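Local structure of basic helix-loop-helix, putative, expressed (Oryza sativa subsp. japonica, 5LW0) at residues A143-A148 / I188-G193; L133-G138 / D151-T156; D202-K205 / T209-S212. The protein binds ADP-ribose through the macrodomain described here, one part of a longer protein that probably takes part in ADP-ribosylation-linked DNA interstrand crosslink repair. All coordinates share one frame; numbering follows the deposited sequence.

Contacts 1 and 2 form one continuous packing unit, their centres about 7 Å apart, while contact 3 lies about 22 Å from the centre of contact 1 and about 25 Å from that of contact 2. The unit is joined at the H190 NE2 to T156 OG1 pair, a probable hydrogen bond of 2.9 Å, and by I188 CD1 against L152 CD2 at 3.6 Å. Both contacts reach the ADP-ribose pocket, contact 1 through A143 and contact 2 through the glycines G136, G137 and G138. Contact 3, with the L204 side chain about 12 Å from the ligand, instead belongs to the start of the last helix, downstream of the strand used in contact 1.

Contact 1: residues A143-A148 / I188-G193; sequences AIYNAA and IIHVLG
I144 sets CG2 anti to the backbone N (chi1 -72°), and I188 sets CG1 anti to its carbonyl carbon (chi1 -68°); from these positions CG2 of I144 meets CD1 of I188 at 3.8 Å. I188 gets there by an extended side chain, which carries CD1 toward the helix; the two isoleucines slide past one another in opposite directions, and A148 CB lies more loosely, 4.5 Å from CD1 of I188. Beside this apolar pair, Y145 and H190 bring their rings nearly parallel, but slid so far apart that they barely overlap, with centroids 5.8 Å apart. The phenol end of Y145 does the touching, its OH lying 3.4 Å from CE1 of H190 as a packing contact. The imidazole is fixed by other partners, NE2 by T156 and ND1 by N127, and CG2 of I188 sits over the rim of one face. With a serine in place of Y145, a gap would probably open between helix and strand, and the H190 ring would lose the phenol oxygen that touches its CE1. The segment axes approach to 11.6 Å and run roughly antiparallel, at 153°. I125 and L152 adjoin both isoleucines, so helix 139-148, whose A143 touches ADP-ribose, is seated on the central sheet in the layered alpha/beta/alpha manner of the macrodomain fold.

Contact 2: residues L133-G138 / D151-T156; sequences LKPGGG and DLQRAT. With AR6 ([(2R,3S,4R,5R)-5-(6-aminopurin-9-yl)-3,4-dihydroxy-oxolan-2-yl]methyl [hydroxy-[[(2R,3S,4R,5S)-3,4,5-trihydroxyoxolan-2-yl]methoxy]phosphoryl] hydrogen phosphate), chain C.
P135 and Q153 meet where the glycine-rich part, L133 to G138, of the macrodomain loop between strand 124-128 and helix 139-148 passes helix 150-159; the same residues border the ligand. The proline ring crosses the glutamine side chain at about a right angle, with CG of P135 3.9 Å from CD of Q153. The glutamine reaches the ring because its CG stands anti to the backbone N (chi1 -173°) and the chain stays extended beyond it, projecting the amide away from the helix. One helical turn along, CG2 of T156 packs on L133, touching CD1 at 3.9 Å and CB at nearly the same distance. This second patch is apolar and buried, whereas the proline patch lies nearer the surface.

At the far end of the loop the work is done by backbone carbonyls. The anomeric hydroxyl O1D of the distal ribose lies 2.7 Å from O of G137, within hydrogen-bonding reach; O of G138 is also close, but so near that its bond is doubtful, and which carbonyl takes the proton is not settled. A beta carbon on G137 would probably come too close to O2D of the ribose.

The second shell steadies both sides. N141 gives its amide to the carbonyls of K134 and G136, holding the loop's course, and Y145 packs against both P135 and T156. On the helix, R154 and D151 form a salt bridge one turn apart. T156 OG1, also hydrogen-bonded to H190 NE2, donates to the carbonyl of L152, so that this oxygen is gripped twice: N of T156 approaches from one face of its plane, and OG1 of T156 from the other, at 2.7 Å and 40° out of that plane.

Contact 3: residues D202-K205 / T209-S212; sequences DCLK and TKGS
The loop that leads into helix 208-230 turns back on the helix it precedes, laying L204 against G211 in the first turn. It is a local arrangement, in which a leucine four residues before the helix meets the helix backbone seven residues further along the chain. CD1 of L204 comes down on the main chain itself, 3.6 Å from CA of G211 and 3.9 Å from the N of G211. With no side chain on G211, the methyl touches main-chain atoms there. The CA atoms of L204 and G211 are 6.7 Å apart, a separation which the leucine side chain spans.

The other methyl deals with K210. CD2 of L204 lies 4.0 Å from CD of K210, whose aliphatic chain crosses the leucine at about a right angle. With CG of K210 anti to the backbone N (chi1 -163°) the lysine runs out past the leucine, and its last torsion is bent, so that the CD methylene packs on the leucine while NZ leads away. The contact is non-polar packing, with L204 methyls against main-chain atoms of G211 and the CD methylene of K210.

On the loop side, the N of K205 is hydrogen-bonded to SG of C203 at 3.4 Å, a link across L204 that helps define the turn. The backbone of L204 pairs with N195, and its side chain also touches P194 and M196, which places it between these two residues, earlier in the same loop, and the helix. D207 accepts from the N of K210 at the helix start, and S212 OG is bonded to R54 of helix 52-69, so that the start of helix 208-230 is tied to that neighbouring helix as well.

Contact 1: residues A143-A148 / I188-G193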
loop_
_atom_site.group_PDB
_atom_site.type_symbol
_atom_site.label_atom_id
_atom_site.label_comp_id
_atom_site.label_asym_id
_atom_site.label_seq_id
_atom_site.Cartn_x
_atom_site.Cartn_y
_atom_site.Cartn_z
ATOM N N ALA A 143 -11.647 2.771 -4.665
ATOM C CA ALA A 143 -11.582 4.069 -4.044
ATOM C C ALA A 143 -10.526 4.959 -4.661
ATOM O O ALA A 143 -10.754 6.126 -4.863
ATOM C CB ALA A 143 -11.328 3.897 -2.539
ATOM N N ILE A 144 -9.310 4.394 -4.911
ATOM C CA ILE A 144 -8.261 5.144 -5.465
ATOM C C ILE A 144 -8.588 5.606 -6.886
ATOM O O ILE A 144 -8.370 6.756 -7.222
ATOM C CB ILE A 144 -6.888 4.383 -5.360
ATOM C CG1 ILE A 144 -6.452 4.414 -3.882
ATOM C CG2 ILE A 144 -5.876 5.041 -6.244
ATOM C CD1 ILE A 144 -5.282 3.516 -3.558
ATOM N N TYR A 145 -9.061 4.697 -7.722
ATOM C CA TYR A 145 -9.356 5.066 -9.113
ATOM C C TYR A 145 -10.506 6.110 -9.152
ATOM O O TYR A 145 -10.456 7.020 -9.953
ATOM C CB TYR A 145 -9.684 3.820 -9.955
ATOM C CG TYR A 145 -8.515 3.232 -10.599
ATOM C CD1 TYR A 145 -7.987 3.811 -11.714
ATOM C CD2 TYR A 145 -7.908 2.056 -10.101
ATOM C CE1 TYR A 145 -6.883 3.257 -12.369
ATOM C CE2 TYR A 145 -6.784 1.509 -10.735
ATOM C CZ TYR A 145 -6.291 2.126 -11.878
ATOM O OH TYR A 145 -5.149 1.653 -12.513
ATOM N N ASN A 146 -11.491 5.966 -8.266
ATOM C CA ASN A 146 -12.616 6.951 -8.178
ATOM C C ASN A 146 -12.144 8.291 -7.766
ATOM O O ASN A 146 -12.514 9.276 -8.350
ATOM C CB ASN A 146 -13.689 6.456 -7.260
ATOM C CG ASN A 146 -14.525 5.368 -7.891
ATOM O OD1 ASN A 146 -14.512 5.197 -9.106
ATOM N ND2 ASN A 146 -15.254 4.632 -7.074
ATOM N N ALA A 147 -11.178 8.337 -6.838
ATOM C CA ALA A 147 -10.669 9.614 -6.389
ATOM C C ALA A 147 -9.740 10.239 -7.380
ATOM O O ALA A 147 -9.724 11.439 -7.552
ATOM C CB ALA A 147 -9.974 9.470 -5.043
ATOM N N ALA A 148 -8.921 9.417 -8.045
ATOM C CA ALA A 148 -7.919 9.907 -8.943
ATOM C C ALA A 148 -8.494 10.292 -10.334
ATOM O O ALA A 148 -7.967 11.186 -11.002
ATOM C CB ALA A 148 -6.838 8.857 -9.136
ATOM N N ILE A 188 1.196 6.954 -7.283
ATOM C CA ILE A 188 0.490 5.797 -6.779
ATOM C C ILE A 188 1.309 4.570 -7.130
ATOM O O ILE A 188 1.754 4.437 -8.249
ATOM C CB ILE A 188 -0.917 5.717 -7.419
ATOM C CG1 ILE A 188 -1.766 6.925 -6.864
ATOM C CG2 ILE A 188 -1.554 4.369 -7.152
ATOM C CD1 ILE A 188 -3.033 7.119 -7.557
ATOM N N ILE A 189 1.500 3.693 -6.182
ATOM C CA ILE A 189 2.179 2.456 -6.446
ATOM C C ILE A 189 1.174 1.336 -6.373
ATOM O O ILE A 189 0.710 0.999 -5.288
ATOM C CB ILE A 189 3.369 2.209 -5.437
ATOM C CG1 ILE A 189 4.312 3.400 -5.416
ATOM C CG2 ILE A 189 4.053 0.912 -5.809
ATOM C CD1 ILE A 189 5.404 3.322 -4.347
ATOM N N HIS A 190 0.864 0.722 -7.536
ATOM C CA HIS A 190 -0.005 -0.419 -7.588
ATOM C C HIS A 190 0.787 -1.641 -7.114
ATOM O O HIS A 190 1.840 -1.917 -7.655
ATOM C CB HIS A 190 -0.455 -0.679 -9.002
ATOM C CG HIS A 190 -1.216 0.450 -9.627
ATOM N ND1 HIS A 190 -2.450 0.859 -9.173
ATOM C CD2 HIS A 190 -0.964 1.180 -10.725
ATOM C CE1 HIS A 190 -2.922 1.809 -9.972
ATOM N NE2 HIS A 190 -2.025 2.043 -10.907
ATOM N N VAL A 191 0.206 -2.434 -6.218
ATOM C CA VAL A 191 0.837 -3.629 -5.659
ATOM C C VAL A 191 -0.116 -4.804 -5.825
ATOM O O VAL A 191 -1.333 -4.640 -5.554
ATOM C CB VAL A 191 1.051 -3.463 -4.156
ATOM C CG1 VAL A 191 1.830 -4.645 -3.665
ATOM C CG2 VAL A 191 1.757 -2.168 -3.847
ATOM N N LEU A 192 0.372 -5.940 -6.264
ATOM C CA LEU A 192 -0.487 -7.144 -6.367
ATOM C C LEU A 192 -0.029 -8.123 -5.296
ATOM O O LEU A 192 1.082 -8.686 -5.372
ATOM C CB LEU A 192 -0.400 -7.784 -7.736
ATOM C CG LEU A 192 -1.339 -9.009 -7.903
ATOM C CD1 LEU A 192 -2.776 -8.613 -7.748
ATOM C CD2 LEU A 192 -1.078 -9.657 -9.239
ATOM N N GLY A 193 -0.893 -8.383 -4.318
ATOM C CA GLY A 193 -0.561 -9.342 -3.320
ATOM C C GLY A 193 -1.017 -10.754 -3.702
ATOM O O GLY A 193 -1.708 -10.891 -4.674
#

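Contact 2: residues L133-G138 / D151-T156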
loop_
_atom_site.group_PDB
_atom_site.type_symbol
_atom_site.label_atom_id
_atom_site.label_comp_id
_atom_site.label_asym_id
_atom_site.label_seq_id
_atom_site.Cartn_x
_atom_site.Cartn_y
_atom_site.Cartn_z
ATOM N N LEU A 133 -4.628 -4.414 -13.670
ATOM C CA LEU A 133 -4.525 -2.963 -13.343
ATOM C C LEU A 133 -5.750 -2.162 -13.788
ATOM O O LEU A 133 -5.613 -1.109 -14.402
ATOM C CB LEU A 133 -3.234 -2.346 -13.934
ATOM C CG LEU A 133 -1.937 -2.989 -13.436
ATOM C CD1 LEU A 133 -0.714 -2.398 -14.126
ATOM C CD2 LEU A 133 -1.784 -2.770 -11.946
ATOM N N LYS A 134 -6.932 -2.716 -13.554
ATOM C CA LYS A 134 -8.168 -2.073 -13.982
ATOM C C LYS A 134 -8.847 -1.411 -12.787
ATOM O O LYS A 134 -8.670 -1.852 -11.634
ATOM C CB LYS A 134 -9.124 -3.107 -14.590
ATOM C CG LYS A 134 -8.594 -3.792 -15.815
ATOM C CD LYS A 134 -8.620 -2.871 -16.998
ATOM C CE LYS A 134 -8.100 -3.549 -18.271
ATOM N NZ LYS A 134 -7.664 -2.533 -19.251
ATOM N N PRO A 135 -9.622 -0.402 -13.043
ATOM C CA PRO A 135 -10.445 0.235 -12.013
ATOM C C PRO A 135 -11.562 -0.614 -11.508
ATOM O O PRO A 135 -11.790 -1.699 -12.004
ATOM C CB PRO A 135 -11.073 1.445 -12.740
ATOM C CG PRO A 135 -10.486 1.490 -14.056
ATOM C CD PRO A 135 -9.896 0.170 -14.382
ATOM N N GLY A 136 -12.272 -0.090 -10.508
ATOM C CA GLY A 136 -13.425 -0.763 -9.968
ATOM C C GLY A 136 -13.042 -1.916 -9.091
ATOM O O GLY A 136 -11.953 -1.916 -8.458
ATOM N N GLY A 137 -13.971 -2.877 -8.940
ATOM C CA GLY A 137 -13.702 -4.100 -8.180
ATOM C C GLY A 137 -13.828 -3.959 -6.664
ATOM O O GLY A 137 -13.356 -4.821 -5.913
ATOM N N GLY A 138 -14.400 -2.873 -6.209
ATOM C CA GLY A 138 -14.438 -2.639 -4.784
ATOM C C GLY A 138 -13.047 -2.513 -4.135
ATOM O O GLY A 138 -12.005 -2.374 -4.825
ATOM N N ASP A 151 -7.259 10.137 -15.229
ATOM C CA ASP A 151 -5.802 10.423 -15.294
ATOM C C ASP A 151 -4.972 9.211 -14.824
ATOM O O ASP A 151 -3.908 8.947 -15.348
ATOM C CB ASP A 151 -5.392 11.644 -14.431
ATOM C CG ASP A 151 -5.849 12.997 -15.039
ATOM O OD1 ASP A 151 -6.028 13.067 -16.272
ATOM O OD2 ASP A 151 -6.040 13.975 -14.275
ATOM N N LEU A 152 -5.445 8.523 -13.790
ATOM C CA LEU A 152 -4.661 7.396 -13.246
ATOM C C LEU A 152 -4.661 6.225 -14.200
ATOM O O LEU A 152 -3.619 5.586 -14.414
ATOM C CB LEU A 152 -5.186 6.983 -11.880
ATOM C CG LEU A 152 -4.451 5.768 -11.307
ATOM C CD1 LEU A 152 -2.984 6.090 -11.172
ATOM C CD2 LEU A 152 -5.091 5.396 -9.968
ATOM N N GLN A 153 -5.792 5.972 -14.867
ATOM C CA GLN A 153 -5.830 4.867 -15.859
ATOM C C GLN A 153 -4.894 5.202 -17.074
ATOM O O GLN A 153 -4.104 4.360 -17.506
ATOM C CB GLN A 153 -7.271 4.520 -16.271
ATOM C CG GLN A 153 -7.315 3.297 -17.152
ATOM C CD GLN A 153 -8.706 2.693 -17.303
ATOM O OE1 GLN A 153 -9.719 3.393 -17.220
ATOM N NE2 GLN A 153 -8.751 1.381 -17.464
ATOM N N ARG A 154 -4.922 6.458 -17.555
ATOM C CA ARG A 154 -3.995 6.887 -18.611
ATOM C C ARG A 154 -2.526 6.726 -18.217
ATOM O O ARG A 154 -1.732 6.156 -18.953
ATOM C CB ARG A 154 -4.283 8.338 -19.021
ATOM C CG ARG A 154 -3.516 8.812 -20.232
ATOM C CD ARG A 154 -3.895 10.252 -20.604
ATOM N NE ARG A 154 -3.326 11.244 -19.685
ATOM C CZ ARG A 154 -4.017 11.911 -18.747
ATOM N NH1 ARG A 154 -3.391 12.783 -17.980
ATOM N NH2 ARG A 154 -5.336 11.706 -18.563
ATOM N N ALA A 155 -2.198 7.151 -16.995
ATOM C CA ALA A 155 -0.838 7.105 -16.555
ATOM C C ALA A 155 -0.378 5.685 -16.307
ATOM O O ALA A 155 0.786 5.323 -16.629
ATOM C CB ALA A 155 -0.682 7.944 -15.313
ATOM N N THR A 156 -1.265 4.861 -15.794
ATOM C CA THR A 156 -0.897 3.479 -15.450
ATOM C C THR A 156 -0.595 2.692 -16.735
ATOM O O THR A 156 0.413 1.953 -16.807
ATOM C CB THR A 156 -2.020 2.810 -14.656
ATOM O OG1 THR A 156 -2.220 3.489 -13.411
ATOM C CG2 THR A 156 -1.727 1.369 -14.432
HETATM N N1 AR6 C . -8.698 3.674 2.673
HETATM C C2 AR6 C . -7.901 2.899 3.436
HETATM N N3 AR6 C . -7.995 1.585 3.508
HETATM C C4 AR6 C . -8.944 0.917 2.782
HETATM C C5 AR6 C . -9.822 1.637 1.911
HETATM C C6 AR6 C . -9.660 3.100 1.873
HETATM N N6 AR6 C . -10.394 3.869 1.106
HETATM N N7 AR6 C . -10.670 0.684 1.296
HETATM C C8 AR6 C . -10.265 -0.527 1.740
HETATM N N9 AR6 C . -9.216 -0.401 2.632
HETATM P PA AR6 C . -8.648 -4.718 -0.521
HETATM P PB AR6 C . -6.911 -7.009 -1.298
HETATM C "C1'" AR6 C . -8.422 -1.438 3.255
HETATM O O1A AR6 C . -9.835 -5.704 -0.512
HETATM O O1B AR6 C . -7.414 -7.893 -0.184
HETATM C C1D AR6 C . -9.500 -4.922 -5.124
HETATM O O1D AR6 C . -10.766 -4.379 -5.433
HETATM C "C2'" AR6 C . -9.131 -2.716 3.688
HETATM O "O2'" AR6 C . -9.918 -2.546 4.907
HETATM O O2A AR6 C . -8.789 -3.405 -1.194
HETATM O O2B AR6 C . -5.449 -6.988 -1.635
HETATM C C2D AR6 C . -8.741 -5.236 -6.447
HETATM O O2D AR6 C . -9.619 -5.046 -7.630
HETATM C "C3'" AR6 C . -7.965 -3.668 3.788
HETATM O "O3'" AR6 C . -7.303 -3.583 5.079
HETATM O O3A AR6 C . -7.324 -5.453 -1.119
HETATM C C3D AR6 C . -8.276 -6.659 -6.305
HETATM O O3D AR6 C . -9.124 -7.445 -7.191
HETATM C "C4'" AR6 C . -7.008 -3.187 2.681
HETATM O "O4'" AR6 C . -7.475 -1.925 2.262
HETATM C C4D AR6 C . -8.527 -7.026 -4.823
HETATM O O4D AR6 C . -9.551 -6.141 -4.309
HETATM C "C5'" AR6 C . -6.944 -4.106 1.487
HETATM O "O5'" AR6 C . -8.257 -4.515 1.059
HETATM C C5D AR6 C . -7.328 -6.839 -3.898
HETATM O O5D AR6 C . -7.715 -7.427 -2.636
#

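Contact 3: residues D202-K205 / T209-S212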
loop_
_atom_site.group_PDB
_atom_site.type_symbol
_atom_site.label_atom_id
_atom_site.label_comp_id
_atom_site.label_asym_id
_atom_site.label_seq_id
_atom_site.Cartn_x
_atom_site.Cartn_y
_atom_site.Cartn_z
ATOM N N ASP A 202 -5.467 -16.706 -9.689
ATOM C CA ASP A 202 -4.290 -17.190 -9.032
ATOM C C ASP A 202 -4.566 -17.415 -7.526
ATOM O O ASP A 202 -3.732 -17.047 -6.722
ATOM C CB ASP A 202 -3.100 -16.201 -9.199
ATOM C CG ASP A 202 -2.702 -15.935 -10.687
ATOM O OD1 ASP A 202 -3.538 -16.061 -11.621
ATOM O OD2 ASP A 202 -1.531 -15.540 -10.892
ATOM N N CYS A 203 -5.705 -18.035 -7.157
ATOM C CA CYS A 203 -5.922 -18.470 -5.715
ATOM C C CYS A 203 -4.855 -19.468 -5.306
ATOM O O CYS A 203 -4.538 -20.401 -6.072
ATOM C CB CYS A 203 -7.312 -19.081 -5.476
ATOM S SG CYS A 203 -7.624 -19.638 -3.749
ATOM N N LEU A 204 -4.265 -19.264 -4.119
ATOM C CA LEU A 204 -3.172 -20.110 -3.646
ATOM C C LEU A 204 -3.672 -21.321 -2.817
ATOM O O LEU A 204 -2.881 -22.116 -2.352
ATOM C CB LEU A 204 -2.128 -19.302 -2.862
ATOM C CG LEU A 204 -1.249 -18.440 -3.785
ATOM C CD1 LEU A 204 -0.450 -17.466 -2.965
ATOM C CD2 LEU A 204 -0.298 -19.271 -4.609
ATOM N N LYS A 205 -4.976 -21.420 -2.649
ATOM C CA LYS A 205 -5.582 -22.557 -1.940
ATOM C C LYS A 205 -4.865 -22.861 -0.598
ATOM O O LYS A 205 -4.429 -24.008 -0.328
ATOM C CB LYS A 205 -5.656 -23.776 -2.853
ATOM C CG LYS A 205 -6.793 -23.630 -3.874
ATOM C CD LYS A 205 -7.431 -24.942 -4.304
ATOM C CE LYS A 205 -8.784 -24.675 -4.957
ATOM N NZ LYS A 205 -9.120 -25.687 -5.996
ATOM N N THR A 209 2.962 -21.167 2.606
ATOM C CA THR A 209 4.371 -21.092 2.385
ATOM C C THR A 209 4.587 -20.181 1.196
ATOM O O THR A 209 5.315 -19.171 1.301
ATOM C CB THR A 209 4.986 -22.479 2.095
ATOM O OG1 THR A 209 4.776 -23.323 3.219
ATOM C CG2 THR A 209 6.438 -22.343 1.850
ATOM N N LYS A 210 3.896 -20.468 0.100
ATOM C CA LYS A 210 4.029 -19.659 -1.083
ATOM C C LYS A 210 3.380 -18.272 -0.816
ATOM O O LYS A 210 3.901 -17.242 -1.210
ATOM C CB LYS A 210 3.359 -20.326 -2.245
ATOM C CG LYS A 210 3.756 -19.805 -3.585
ATOM C CD LYS A 210 3.358 -20.795 -4.699
ATOM C CE LYS A 210 3.570 -20.192 -6.084
ATOM N NZ LYS A 210 4.894 -19.492 -6.191
ATOM N N GLY A 211 2.206 -18.287 -0.217
ATOM C CA GLY A 211 1.475 -17.071 0.087
ATOM C C GLY A 211 2.269 -16.072 0.896
ATOM O O GLY A 211 2.315 -14.848 0.545
ATOM N N SER A 212 2.909 -16.522 1.947
ATOM C CA SER A 212 3.730 -15.671 2.803
ATOM C C SER A 212 4.915 -15.125 2.071
ATOM O O SER A 212 5.226 -13.929 2.199
ATOM C CB SER A 212 4.220 -16.432 4.033
ATOM O OG SER A 212 3.122 -16.831 4.813
#